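Local structure of Phosphoglucomutase/phosphomannomutase family protein (Burkholderia thailandensis, 3UW2) at residues 34-39 / 133-138; 286-291 / 369-374; 299-304 / 338-343. The protein probably works as an intramolecular phosphotransferase of the phosphohexose mutase family, shifting a phosphoryl group within a sugar phosphate, and holds a zinc ion in this structure. All coordinates share one frame; numbering follows the deposited sequence.

Interaction 1 lies in domain I. Interactions 2 and 3 share domain III, on the opposite side of the chain's centre. Interaction 1 is a partly buried pairing of two strands, held by backbone hydrogen bonds, and it comes nearest to the zinc site. Interaction 2 is buried and almost wholly apolar, helix against helix. Interaction 3 is partly buried. It sets a strand against the turn after a helix, with a water bridge at its polar side. The two domain III contacts touch: helix 282-296 is followed in the chain by strand 301-305, and Leu-286 packs on Tyr-304. From interaction 1 their nearest atoms are about 21 and 19 Å away.

Interaction 1 of 3, residues 34-39 / 133-138; sequences RGVIGK and PPDYNG
Gly-35 and Asn-137 form a hydrogen-bonded antiparallel pair in the middle of the tight part of this contact. Gly-35 N donates a hydrogen bond to Asn-137 O at 3.0 Å, and Asn-137 N returns one to Gly-35 O at 3.1 Å, nearly straight at 170°. Next to them, the CA atoms of Arg-34 and Gly-138 come within 4.0 Å. A third bond, Ile-37 N to Asp-135 O at 2.9 Å, extends the ladder. It joins strands 33-36 and 136-143 in the mixed sheet of domain I. On one face, Val-36 CG2 makes a CH-pi contact with the Tyr-136 ring, 3.8 Å from its centroid. CG1 is anti to the backbone N (chi1 176°), which puts CG2 beside that N and over the ring face, offset toward its rim. On the other face Asn-137 packs on Leu-78 of helix 75-88, which Ile-37, just past the strand, also touches. The turn beyond is looser, and Gly-38 is exposed. The side chains of Asn-137 and Arg-34 lie about 9 Å from those of the zinc ligands Asp-266 and Asp-268, respectively. Main-chain bonds thus set the register, while Arg-34 forms a salt bridge with Asp-32 near a bound phosphate that may mark a pocket.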
loop_
_atom_site.group_PDB
_atom_site.type_symbol
_atom_site.label_atom_id
_atom_site.label_comp_id
_atom_site.label_asym_id
_atom_site.label_seq_id
_atom_site.Cartn_x
_atom_site.Cartn_y
_atom_site.Cartn_z
ATOM N N ARG A 34 4.185 13.893 -4.758
ATOM C CA ARG A 34 2.965 14.360 -4.088
ATOM C C ARG A 34 3.054 15.875 -3.903
ATOM O O ARG A 34 4.115 16.361 -3.515
ATOM C CB ARG A 34 2.851 13.728 -2.686
ATOM C CG ARG A 34 2.602 12.246 -2.741
ATOM C CD ARG A 34 2.055 11.713 -1.417
ATOM N NE ARG A 34 3.098 11.778 -0.407
ATOM C CZ ARG A 34 3.815 10.730 -0.031
ATOM N NH1 ARG A 34 3.561 9.540 -0.567
ATOM N NH2 ARG A 34 4.764 10.864 0.889
ATOM N N GLY A 35 1.940 16.597 -4.105
ATOM C CA GLY A 35 1.902 18.030 -4.054
ATOM C C GLY A 35 0.477 18.513 -3.834
ATOM O O GLY A 35 -0.472 17.711 -3.751
ATOM N N VAL A 36 0.315 19.819 -3.689
ATOM C CA VAL A 36 -0.998 20.408 -3.350
ATOM C C VAL A 36 -1.363 21.344 -4.522
ATOM O O VAL A 36 -0.612 22.264 -4.865
ATOM C CB VAL A 36 -0.968 21.196 -2.031
ATOM C CG1 VAL A 36 -2.327 21.879 -1.780
ATOM C CG2 VAL A 36 -0.552 20.324 -0.832
ATOM N N ILE A 37 -2.511 21.086 -5.138
ATOM C CA ILE A 37 -3.035 21.872 -6.242
ATOM C C ILE A 37 -2.992 23.351 -5.916
ATOM O O ILE A 37 -3.331 23.758 -4.802
ATOM C CB ILE A 37 -4.509 21.512 -6.497
ATOM C CG1 ILE A 37 -4.644 20.026 -6.832
ATOM C CG2 ILE A 37 -5.107 22.418 -7.561
ATOM C CD1 ILE A 37 -3.879 19.522 -8.033
ATOM N N GLY A 38 -2.549 24.156 -6.881
ATOM C CA GLY A 38 -2.561 25.599 -6.704
ATOM C C GLY A 38 -1.388 26.064 -5.863
ATOM O O GLY A 38 -1.194 27.256 -5.692
ATOM N N LYS A 39 -0.595 25.129 -5.335
ATOM C CA LYS A 39 0.594 25.522 -4.568
ATOM C C LYS A 39 1.872 24.879 -5.067
ATOM O O LYS A 39 2.834 25.567 -5.334
ATOM C CB LYS A 39 0.457 25.185 -3.099
ATOM C CG LYS A 39 -0.782 25.762 -2.460
ATOM C CD LYS A 39 -0.458 25.944 -0.998
ATOM C CE LYS A 39 -0.969 24.788 -0.143
ATOM N NZ LYS A 39 -2.168 25.283 0.618
ATOM N N PRO A 133 -6.086 14.744 1.885
ATOM C CA PRO A 133 -7.223 15.667 1.670
ATOM C C PRO A 133 -7.490 16.013 0.187
ATOM O O PRO A 133 -6.596 15.770 -0.662
ATOM C CB PRO A 133 -6.838 16.905 2.506
ATOM C CG PRO A 133 -5.961 16.348 3.630
ATOM C CD PRO A 133 -5.178 15.252 2.963
ATOM N N PRO A 134 -8.697 16.568 -0.132
ATOM C CA PRO A 134 -9.144 16.795 -1.503
ATOM C C PRO A 134 -8.190 17.534 -2.453
ATOM O O PRO A 134 -8.219 17.272 -3.715
ATOM C CB PRO A 134 -10.412 17.654 -1.341
ATOM C CG PRO A 134 -10.939 17.332 0.045
ATOM C CD PRO A 134 -9.808 16.721 0.829
ATOM N N ASP A 135 -7.420 18.465 -1.898
ATOM C CA ASP A 135 -6.549 19.363 -2.667
ATOM C C ASP A 135 -5.156 18.750 -2.937
ATOM O O ASP A 135 -4.310 19.385 -3.580
ATOM C CB ASP A 135 -6.432 20.768 -1.988
ATOM C CG ASP A 135 -6.116 20.705 -0.486
ATOM O OD1 ASP A 135 -6.276 19.633 0.154
ATOM O OD2 ASP A 135 -5.745 21.766 0.083
ATOM N N TYR A 136 -4.919 17.533 -2.425
ATOM C CA TYR A 136 -3.677 16.818 -2.679
ATOM C C TYR A 136 -3.829 15.944 -3.861
ATOM O O TYR A 136 -4.911 15.395 -4.140
ATOM C CB TYR A 136 -3.310 15.889 -1.532
ATOM C CG TYR A 136 -2.838 16.645 -0.316
ATOM C CD1 TYR A 136 -3.713 17.423 0.397
ATOM C CD2 TYR A 136 -1.496 16.616 0.071
ATOM C CE1 TYR A 136 -3.289 18.131 1.520
ATOM C CE2 TYR A 136 -1.055 17.318 1.184
ATOM C CZ TYR A 136 -1.959 18.069 1.899
ATOM O OH TYR A 136 -1.538 18.802 2.991
ATOM N N ASN A 137 -2.717 15.782 -4.534
ATOM C CA ASN A 137 -2.650 14.837 -5.611
ATOM C C ASN A 137 -1.179 14.394 -5.851
ATOM O O ASN A 137 -0.268 14.804 -5.124
ATOM C CB ASN A 137 -3.358 15.380 -6.861
ATOM C CG ASN A 137 -4.021 14.252 -7.684
ATOM O OD1 ASN A 137 -3.561 13.115 -7.679
ATOM N ND2 ASN A 137 -5.086 14.554 -8.356
ATOM N N GLY A 138 -0.928 13.576 -6.859
ATOM C CA GLY A 138 0.416 12.986 -6.902
ATOM C C GLY A 138 0.532 11.990 -7.977
ATOM O O GLY A 138 -0.426 11.846 -8.810
#

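Interaction 2 of 3, residues 286-291 / 369-374; sequences LMLFAE and ARLLEI
Phe-289 pushes its ring edge-on at the backbone of helix 364-375. CE1 lies 3.6 Å from Leu-371 N, which is close to the ring plane. CZ meets Leu-371 CB at 3.7 Å, with the two side chains crossing at about a right angle. The neighbouring CD1 touches Ile-374 CD1 at 3.8 Å. Leu-288 makes the second apolar contact. Its CD2 reaches Leu-371 CD1 at 3.6 Å and Ile-374 CG2 at 4.0 Å, so the isoleucine is touched by both residues. CG of Leu-288 is anti to the backbone N (chi1 -177°), and this sends the branch across to the other helix. The contact has no hydrogen bond between the segments. It joins helices 282-296 and 364-375 of the alpha/beta/alpha domain III of a phosphohexose mutase. The helix segments cross at 69°, with axes 10.7 Å apart, so large side chains span the gap. Further out, Phe-354 of strand 352-354 stacks edge-to-face with Phe-289, and Leu-344 of strand 344-346 also touches it. The backbone C and O of Arg-370 lie at the ring edge, and its CB is near CE1. Its guanidinium goes elsewhere: NH2 forms a salt bridge with Asp-356, and NH1 a hydrogen bond with Tyr-366 OH. A long charge contact of 3.9 Å links Arg-370 NE to Glu-373 OE1, and Glu-373 in turn pairs with Arg-357.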
loop_
_atom_site.group_PDB
_atom_site.type_symbol
_atom_site.label_atom_id
_atom_site.label_comp_id
_atom_site.label_asym_id
_atom_site.label_seq_id
_atom_site.Cartn_x
_atom_site.Cartn_y
_atom_site.Cartn_z
ATOM N N LEU A 286 -2.109 -11.051 7.138
ATOM C CA LEU A 286 -1.009 -11.761 6.470
ATOM C C LEU A 286 -0.816 -13.170 7.039
ATOM O O LEU A 286 -0.499 -14.085 6.281
ATOM C CB LEU A 286 0.314 -10.974 6.550
ATOM C CG LEU A 286 1.450 -11.497 5.662
ATOM C CD1 LEU A 286 1.060 -11.304 4.202
ATOM C CD2 LEU A 286 2.729 -10.742 5.958
ATOM N N MET A 287 -0.989 -13.354 8.364
ATOM C CA MET A 287 -0.942 -14.738 8.904
ATOM C C MET A 287 -1.965 -15.649 8.199
ATOM O O MET A 287 -1.668 -16.790 7.842
ATOM C CB MET A 287 -1.077 -14.743 10.428
ATOM C CG MET A 287 0.205 -14.190 11.073
ATOM S SD MET A 287 0.418 -14.238 12.872
ATOM C CE MET A 287 -0.579 -12.869 13.462
ATOM N N LEU A 288 -3.164 -15.115 7.934
ATOM C CA LEU A 288 -4.228 -15.958 7.437
ATOM C C LEU A 288 -3.936 -16.291 5.965
ATOM O O LEU A 288 -4.155 -17.431 5.469
ATOM C CB LEU A 288 -5.587 -15.202 7.612
ATOM C CG LEU A 288 -6.886 -15.909 7.238
ATOM C CD1 LEU A 288 -7.297 -16.925 8.335
ATOM C CD2 LEU A 288 -8.052 -14.917 6.964
ATOM N N PHE A 289 -3.451 -15.283 5.253
ATOM C CA PHE A 289 -3.059 -15.514 3.854
ATOM C C PHE A 289 -1.843 -16.482 3.730
ATOM O O PHE A 289 -1.794 -17.337 2.860
ATOM C CB PHE A 289 -2.702 -14.140 3.238
ATOM C CG PHE A 289 -3.898 -13.260 3.042
ATOM C CD1 PHE A 289 -5.027 -13.759 2.339
ATOM C CD2 PHE A 289 -3.854 -11.909 3.418
ATOM C CE1 PHE A 289 -6.151 -12.953 2.140
ATOM C CE2 PHE A 289 -4.986 -11.088 3.211
ATOM C CZ PHE A 289 -6.127 -11.631 2.568
ATOM N N ALA A 290 -0.848 -16.292 4.582
ATOM C CA ALA A 290 0.371 -17.096 4.554
ATOM C C ALA A 290 -0.024 -18.541 4.797
ATOM O O ALA A 290 0.542 -19.449 4.193
ATOM C CB ALA A 290 1.327 -16.649 5.691
ATOM N N GLU A 291 -0.929 -18.782 5.739
ATOM C CA GLU A 291 -1.319 -20.148 5.984
ATOM C C GLU A 291 -1.884 -20.777 4.705
ATOM O O GLU A 291 -1.481 -21.875 4.309
ATOM C CB GLU A 291 -2.306 -20.222 7.150
ATOM C CG GLU A 291 -3.072 -21.543 7.284
ATOM C CD GLU A 291 -3.967 -21.548 8.541
ATOM O OE1 GLU A 291 -4.644 -20.519 8.841
ATOM O OE2 GLU A 291 -3.965 -22.584 9.236
ATOM N N ALA A 369 -10.819 -9.937 -2.292
ATOM C CA ALA A 369 -11.311 -11.135 -2.907
ATOM C C ALA A 369 -10.612 -12.367 -2.316
ATOM O O ALA A 369 -11.269 -13.393 -2.061
ATOM C CB ALA A 369 -11.103 -11.046 -4.423
ATOM N N ARG A 370 -9.299 -12.270 -2.061
ATOM C CA ARG A 370 -8.573 -13.410 -1.569
ATOM C C ARG A 370 -9.043 -13.674 -0.142
ATOM O O ARG A 370 -9.084 -14.816 0.279
ATOM C CB ARG A 370 -7.051 -13.170 -1.596
ATOM C CG ARG A 370 -6.439 -13.232 -3.022
ATOM C CD ARG A 370 -6.466 -14.651 -3.587
ATOM N NE ARG A 370 -5.473 -15.527 -2.882
ATOM C CZ ARG A 370 -4.251 -15.815 -3.330
ATOM N NH1 ARG A 370 -3.824 -15.396 -4.559
ATOM N NH2 ARG A 370 -3.477 -16.609 -2.601
ATOM N N LEU A 371 -9.374 -12.608 0.596
ATOM C CA LEU A 371 -9.829 -12.765 2.017
ATOM C C LEU A 371 -11.225 -13.454 1.982
ATOM O O LEU A 371 -11.461 -14.434 2.684
ATOM C CB LEU A 371 -9.867 -11.385 2.659
ATOM C CG LEU A 371 -10.388 -11.345 4.104
ATOM C CD1 LEU A 371 -9.634 -12.359 4.945
ATOM C CD2 LEU A 371 -10.253 -9.946 4.664
ATOM N N LEU A 372 -12.128 -12.998 1.095
ATOM C CA LEU A 372 -13.453 -13.652 0.969
ATOM C C LEU A 372 -13.332 -15.159 0.580
ATOM O O LEU A 372 -14.117 -15.985 1.011
ATOM C CB LEU A 372 -14.318 -12.915 -0.050
ATOM C CG LEU A 372 -14.778 -11.468 0.183
ATOM C CD1 LEU A 372 -15.431 -10.911 -1.054
ATOM C CD2 LEU A 372 -15.775 -11.518 1.325
ATOM N N GLU A 373 -12.385 -15.508 -0.272
ATOM C CA GLU A 373 -12.186 -16.911 -0.644
ATOM C C GLU A 373 -11.967 -17.798 0.609
ATOM O O GLU A 373 -12.503 -18.925 0.691
ATOM C CB GLU A 373 -10.949 -17.017 -1.535
ATOM C CG GLU A 373 -10.621 -18.449 -1.971
ATOM C CD GLU A 373 -9.424 -18.475 -2.914
ATOM O OE1 GLU A 373 -8.242 -18.228 -2.484
ATOM O OE2 GLU A 373 -9.674 -18.714 -4.093
ATOM N N ILE A 374 -11.160 -17.286 1.540
ATOM C CA ILE A 374 -10.856 -17.968 2.781
ATOM C C ILE A 374 -12.021 -17.906 3.777
ATOM O O ILE A 374 -12.420 -18.952 4.310
ATOM C CB ILE A 374 -9.586 -17.400 3.433
ATOM C CG1 ILE A 374 -8.349 -17.655 2.521
ATOM C CG2 ILE A 374 -9.369 -18.008 4.825
ATOM C CD1 ILE A 374 -7.095 -16.914 2.912
#

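Interaction 3 of 3, residues 299-304 / 338-343; sequences GAQIIY and RETGAP. With EDO (1,2-ethanediol), chain H.
The carboxamide of Gln-301 meets Thr-340 through OE1, 3.5 Å from Thr-340 CB. The methine carbon lies well off the amide plane on one side. Water 1 lies slightly off it on the other, donating a hydrogen bond to Gln-301 OE1 at 2.6 Å and another to Thr-340 O at 2.8 Å. The Pro-343 ring is the other flattish group. Ala-300 CB sits near its mean plane, just outside the CG-CD bond and 3.5 Å from CG. Gln-301 O and Ile-302 CD1 lie on the same side of the mean plane, out beyond the rim, the methyl loosely at 4.4 Å from CG. Val-293 of helix 282-296 also touches this proline.

Beside them, Ile-303 CD1 meets Ala-342 CB at 3.8 Å and also reaches Thr-340 OG1. That oxygen closes an ST turn by accepting from Ala-342 N at 3.2 Å. It also bonds to Lys-336 O, one turn back in helix 330-340. Thr-340 chi1 of 57° puts OG1 between the backbone N and the carbonyl carbon, where it can serve both. Gly-341 then leaves the helix with positive phi, and the chain passes into strand 344-346, which runs parallel to strand 301-305 in the domain III sheet.

Gln-301 O is buried here without a hydrogen-bond partner. Pro-343 CD at 3.3 Å and Ala-342 CB crowd it with carbon. No direct hydrogen bond crosses the contact, so its hold comes from apolar packing on the buried side and from a water bridge on the more polar side.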
loop_
_atom_site.group_PDB
_atom_site.type_symbol
_atom_site.label_atom_id
_atom_site.label_comp_id
_atom_site.label_asym_id
_atom_site.label_seq_id
_atom_site.Cartn_x
_atom_site.Cartn_y
_atom_site.Cartn_z
ATOM N N GLY A 299 7.531 -24.546 2.084
ATOM C CA GLY A 299 8.890 -24.030 2.131
ATOM C C GLY A 299 9.057 -22.558 1.705
ATOM O O GLY A 299 10.156 -21.987 1.927
ATOM N N ALA A 300 8.023 -21.962 1.067
ATOM C CA ALA A 300 8.131 -20.586 0.483
ATOM C C ALA A 300 8.480 -19.502 1.520
ATOM O O ALA A 300 8.182 -19.638 2.718
ATOM C CB ALA A 300 6.845 -20.198 -0.287
ATOM N N GLN A 301 9.126 -18.444 1.058
ATOM C CA GLN A 301 9.382 -17.269 1.934
ATOM C C GLN A 301 8.115 -16.428 2.028
ATOM O O GLN A 301 7.383 -16.356 1.059
ATOM C CB GLN A 301 10.521 -16.429 1.374
ATOM C CG GLN A 301 11.880 -17.125 1.579
ATOM C CD GLN A 301 13.002 -16.386 0.898
ATOM O OE1 GLN A 301 12.986 -16.135 -0.349
ATOM N NE2 GLN A 301 13.987 -15.998 1.709
ATOM N N ILE A 302 7.876 -15.797 3.177
ATOM C CA ILE A 302 6.760 -14.839 3.308
ATOM C C ILE A 302 7.411 -13.579 3.819
ATOM O O ILE A 302 8.106 -13.612 4.859
ATOM C CB ILE A 302 5.719 -15.328 4.348
ATOM C CG1 ILE A 302 5.168 -16.728 3.975
ATOM C CG2 ILE A 302 4.610 -14.253 4.583
ATOM C CD1 ILE A 302 4.390 -16.801 2.663
ATOM N N ILE A 303 7.277 -12.499 3.068
ATOM C CA ILE A 303 7.942 -11.225 3.399
ATOM C C ILE A 303 7.022 -10.284 4.203
ATOM O O ILE A 303 5.870 -10.100 3.850
ATOM C CB ILE A 303 8.417 -10.500 2.108
ATOM C CG1 ILE A 303 9.402 -11.427 1.318
ATOM C CG2 ILE A 303 9.112 -9.149 2.489
ATOM C CD1 ILE A 303 9.601 -11.049 -0.185
ATOM N N TYR A 304 7.539 -9.671 5.264
ATOM C CA TYR A 304 6.786 -8.639 5.916
ATOM C C TYR A 304 7.789 -7.618 6.482
ATOM O O TYR A 304 8.996 -7.866 6.463
ATOM C CB TYR A 304 5.942 -9.245 7.038
ATOM C CG TYR A 304 6.745 -10.105 8.017
ATOM C CD1 TYR A 304 7.263 -9.560 9.215
ATOM C CD2 TYR A 304 6.964 -11.456 7.760
ATOM C CE1 TYR A 304 7.965 -10.340 10.118
ATOM C CE2 TYR A 304 7.657 -12.260 8.664
ATOM C CZ TYR A 304 8.149 -11.698 9.840
ATOM O OH TYR A 304 8.833 -12.500 10.748
ATOM N N ARG A 338 10.517 -9.141 -5.857
ATOM C CA ARG A 338 11.070 -9.421 -7.175
ATOM C C ARG A 338 12.475 -10.065 -7.088
ATOM O O ARG A 338 12.853 -10.849 -7.946
ATOM C CB ARG A 338 11.060 -8.156 -8.098
ATOM C CG ARG A 338 9.598 -7.716 -8.420
ATOM C CD ARG A 338 9.517 -6.224 -8.823
ATOM N NE ARG A 338 10.454 -5.888 -9.917
ATOM C CZ ARG A 338 10.170 -6.112 -11.210
ATOM N NH1 ARG A 338 11.021 -5.788 -12.150
ATOM N NH2 ARG A 338 9.001 -6.622 -11.592
ATOM N N GLU A 339 13.211 -9.735 -6.044
ATOM C CA GLU A 339 14.541 -10.330 -5.833
ATOM C C GLU A 339 14.497 -11.795 -5.388
ATOM O O GLU A 339 15.423 -12.525 -5.674
ATOM C CB GLU A 339 15.317 -9.554 -4.792
ATOM C CG GLU A 339 15.846 -8.288 -5.370
ATOM C CD GLU A 339 16.633 -7.481 -4.367
ATOM O OE1 GLU A 339 17.079 -8.035 -3.307
ATOM O OE2 GLU A 339 16.800 -6.288 -4.683
ATOM N N THR A 340 13.454 -12.185 -4.658
ATOM C CA THR A 340 13.380 -13.478 -3.964
ATOM C C THR A 340 12.446 -14.434 -4.708
ATOM O O THR A 340 12.594 -15.650 -4.593
ATOM C CB THR A 340 12.852 -13.362 -2.519
ATOM O OG1 THR A 340 11.546 -12.740 -2.518
ATOM C CG2 THR A 340 13.792 -12.558 -1.683
ATOM N N GLY A 341 11.501 -13.887 -5.493
ATOM C CA GLY A 341 10.448 -14.700 -6.110
ATOM C C GLY A 341 9.428 -15.226 -5.092
ATOM O O GLY A 341 8.696 -16.189 -5.378
ATOM N N ALA A 342 9.376 -14.641 -3.890
ATOM C CA ALA A 342 8.400 -15.099 -2.888
ATOM C C ALA A 342 6.927 -15.031 -3.315
ATOM O O ALA A 342 6.575 -14.240 -4.123
ATOM C CB ALA A 342 8.608 -14.397 -1.555
ATOM N N PRO A 343 6.072 -15.929 -2.797
ATOM C CA PRO A 343 4.693 -15.889 -3.266
ATOM C C PRO A 343 3.830 -14.770 -2.625
ATOM O O PRO A 343 2.790 -14.454 -3.185
ATOM C CB PRO A 343 4.164 -17.304 -2.946
ATOM C CG PRO A 343 4.880 -17.599 -1.627
ATOM C CD PRO A 343 6.314 -17.110 -1.940
HETATM C C1 EDO H . 14.354 -4.094 -1.576
HETATM O O1 EDO H . 15.492 -4.939 -1.938
HETATM C C2 EDO H . 14.586 -3.223 -0.349
HETATM O O2 EDO H . 15.831 -2.496 -0.458
HETATM O O HOH W 1 12.005 -17.338 -2.466
#